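Local coordinates for protein lectin (Cicer arietinum, PDB 4LL2) that probably binds carbohydrate as a hemopexin-type lectin, and holds a metal ion in the central channel of its four-bladed beta-propeller, at residues I120-R125 with Y133-D138. Residues are numbered along the deposited sequence; the frame is centred on the assembly and turned at random.
Sequences IDAAFR and YLFKGD. With NA (sodium ion), chain C; SO4 (sulfate ion), chain D.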
loop_
_atom_site.group_PDB
_atom_site.type_symbol
_atom_site.label_atom_id
_atom_site.label_comp_id
_atom_site.label_asym_id
_atom_site.label_seq_id
_atom_site.Cartn_x
_atom_site.Cartn_y
_atom_site.Cartn_z
ATOM N N ILE A 120 3.533 -9.083 5.034
ATOM C CA ILE A 120 2.802 -7.905 5.445
ATOM C C ILE A 120 1.627 -7.767 4.502
ATOM O O ILE A 120 1.770 -7.948 3.349
ATOM C CB ILE A 120 3.693 -6.622 5.464
ATOM C CG1 ILE A 120 4.938 -6.860 6.298
ATOM C CG2 ILE A 120 2.924 -5.419 5.926
ATOM C CD1 ILE A 120 5.860 -5.788 6.433
ATOM N N ASP A 121 0.442 -7.543 5.045
ATOM C CA ASP A 121 -0.784 -7.314 4.286
ATOM C C ASP A 121 -0.904 -6.029 3.543
ATOM O O ASP A 121 -1.231 -5.980 2.452
ATOM C CB ASP A 121 -1.973 -7.380 5.214
ATOM C CG ASP A 121 -2.257 -8.741 5.750
ATOM O OD1 ASP A 121 -2.760 -8.818 6.821
ATOM O OD2 ASP A 121 -1.991 -9.723 5.136
ATOM N N ALA A 122 -0.611 -4.956 4.201
ATOM C CA ALA A 122 -0.744 -3.650 3.566
ATOM C C ALA A 122 0.034 -2.585 4.307
ATOM O O ALA A 122 0.534 -2.827 5.397
ATOM C CB ALA A 122 -2.220 -3.261 3.521
ATOM N N ALA A 123 0.142 -1.407 3.703
ATOM C CA ALA A 123 0.865 -0.309 4.320
ATOM C C ALA A 123 0.600 1.028 3.645
ATOM O O ALA A 123 0.029 1.086 2.555
ATOM C CB ALA A 123 2.376 -0.605 4.280
ATOM N N PHE A 124 0.979 2.106 4.331
ATOM C CA PHE A 124 0.861 3.454 3.784
ATOM C C PHE A 124 1.771 4.446 4.516
ATOM O O PHE A 124 2.049 4.301 5.714
ATOM C CB PHE A 124 -0.604 3.954 3.741
ATOM C CG PHE A 124 -1.165 4.380 5.068
ATOM C CD1 PHE A 124 -2.008 3.535 5.774
ATOM C CD2 PHE A 124 -0.863 5.627 5.608
ATOM C CE1 PHE A 124 -2.546 3.917 6.994
ATOM C CE2 PHE A 124 -1.399 6.022 6.830
ATOM C CZ PHE A 124 -2.239 5.164 7.527
ATOM N N ARG A 125 2.233 5.435 3.761
ATOM C CA ARG A 125 3.125 6.468 4.244
ATOM C C ARG A 125 2.413 7.502 5.113
ATOM O O ARG A 125 1.330 7.977 4.768
ATOM C CB ARG A 125 3.769 7.167 3.026
ATOM C CG ARG A 125 4.832 8.225 3.346
ATOM C CD ARG A 125 6.188 7.600 3.625
ATOM N NE ARG A 125 7.284 8.570 3.577
ATOM C CZ ARG A 125 7.506 9.516 4.488
ATOM N NH1 ARG A 125 6.709 9.643 5.545
ATOM N NH2 ARG A 125 8.538 10.337 4.346
ATOM N N TYR A 133 3.028 3.161 8.216
ATOM C CA TYR A 133 2.192 2.246 8.997
ATOM C C TYR A 133 2.021 0.975 8.145
ATOM O O TYR A 133 1.818 1.053 6.931
ATOM C CB TYR A 133 0.810 2.857 9.301
ATOM C CG TYR A 133 0.819 4.084 10.207
ATOM C CD1 TYR A 133 0.910 3.966 11.598
ATOM C CD2 TYR A 133 0.750 5.370 9.662
ATOM C CE1 TYR A 133 0.933 5.095 12.415
ATOM C CE2 TYR A 133 0.772 6.498 10.463
ATOM C CZ TYR A 133 0.866 6.362 11.840
ATOM O OH TYR A 133 0.895 7.490 12.636
ATOM N N LEU A 134 2.123 -0.180 8.797
ATOM C CA LEU A 134 1.984 -1.475 8.138
ATOM C C LEU A 134 0.999 -2.357 8.919
ATOM O O LEU A 134 0.929 -2.298 10.149
ATOM C CB LEU A 134 3.352 -2.154 8.009
ATOM C CG LEU A 134 4.474 -1.318 7.366
ATOM C CD1 LEU A 134 5.146 -0.461 8.425
ATOM C CD2 LEU A 134 5.489 -2.224 6.714
ATOM N N PHE A 135 0.251 -3.186 8.194
ATOM C CA PHE A 135 -0.772 -4.057 8.777
ATOM C C PHE A 135 -0.599 -5.541 8.464
ATOM O O PHE A 135 -0.222 -5.918 7.355
ATOM C CB PHE A 135 -2.141 -3.586 8.253
ATOM C CG PHE A 135 -2.358 -2.105 8.387
ATOM C CD1 PHE A 135 -2.944 -1.583 9.532
ATOM C CD2 PHE A 135 -1.931 -1.224 7.390
ATOM C CE1 PHE A 135 -3.085 -0.207 9.699
ATOM C CE2 PHE A 135 -2.072 0.164 7.548
ATOM C CZ PHE A 135 -2.656 0.669 8.709
ATOM N N LYS A 136 -0.894 -6.382 9.449
ATOM C CA LYS A 136 -0.829 -7.849 9.292
ATOM C C LYS A 136 -1.897 -8.337 10.263
ATOM O O LYS A 136 -1.865 -8.020 11.452
ATOM C CB LYS A 136 0.546 -8.393 9.662
ATOM C CG LYS A 136 0.714 -9.926 9.517
ATOM C CD LYS A 136 0.345 -10.431 8.131
ATOM C CE LYS A 136 0.571 -11.924 8.003
ATOM N NZ LYS A 136 2.022 -12.280 7.864
ATOM N N GLY A 137 -2.869 -9.075 9.740
ATOM C CA GLY A 137 -3.952 -9.542 10.580
ATOM C C GLY A 137 -4.676 -8.380 11.217
ATOM O O GLY A 137 -5.040 -7.424 10.535
ATOM N N ASP A 138 -4.870 -8.467 12.527
ATOM C CA ASP A 138 -5.555 -7.425 13.281
ATOM C C ASP A 138 -4.547 -6.549 14.026
ATOM O O ASP A 138 -4.925 -5.755 14.895
ATOM C CB ASP A 138 -6.522 -8.063 14.290
ATOM C CG ASP A 138 -5.820 -9.006 15.261
ATOM O OD1 ASP A 138 -6.513 -9.626 16.100
ATOM O OD2 ASP A 138 -4.577 -9.131 15.185
HETATM NA NA NA C . -1.855 -7.029 0.603
HETATM S S SO4 D . -0.915 5.987 15.585
HETATM O O1 SO4 D . -1.471 6.570 16.815
HETATM O O2 SO4 D . 0.118 6.877 15.035
HETATM O O3 SO4 D . -0.295 4.692 15.891
HETATM O O4 SO4 D . -1.989 5.800 14.590
HETATM O O HOH W 1 -3.991 -6.626 8.165
#
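Phe124, Tyr133 and Phe135 gather their rings on one side of an antiparallel pair of strands. The CE1 corner of Phe124 reaches CZ of Phe135 at 3.7 Å, and these two rings meet rim to rim with neither lying over the other. Toward Tyr133 the same ring turns obliquely, Phe124 CE2 lying 3.6 Å from Tyr133 CD2, while Tyr133 CB sits over one of its faces near the rim. Phe124 gets there with CG held between its backbone N and carbonyl carbon (chi1 76°), which brings the ring toward Tyr133 and Phe135; Phe198 then packs edge-to-face against it. On the reverse side of the sheet, Leu134 sends CD2 to Ile120 CD1 and CG to Ala123 CB, and Phe68 of strand 66-69 closes over Leu134 and Ala123.

Strand 122-125 is the innermost strand of a four-stranded propeller blade of the hemopexin type, and strand 131-136 is the next one out. Phe124 and Tyr133 exchange two backbone bonds, each N-H donating to the other's carbonyl, and Phe135 N donates to Ala122 O at 2.8 Å. At the start of strand 122-125 comes a classic beta bulge: Asp121 N and Ala122 N both approach Phe135 O, each through a weak bond. Asp121 O, at the bulge, binds the central sodium ion at 2.2 Å, together with the carbonyls of Asn7, Asp65 and Asp174.

The Asp121 side chain turns to the end of the other strand. Gly137 N meets Asp121 OD1 nearly along the C-O axis at 2.9 Å. A water bridges that oxygen to Gly137 O. Lys136 crosses the carboxylate with its CD methylene, its NZ going instead to the carbonyls of Val115 and Gly119. At the outer end of the Tyr133 ring, OH donates to O2 of a sulfate, probably from the crystallisation liquor and also held by Tyr140 and Gln152.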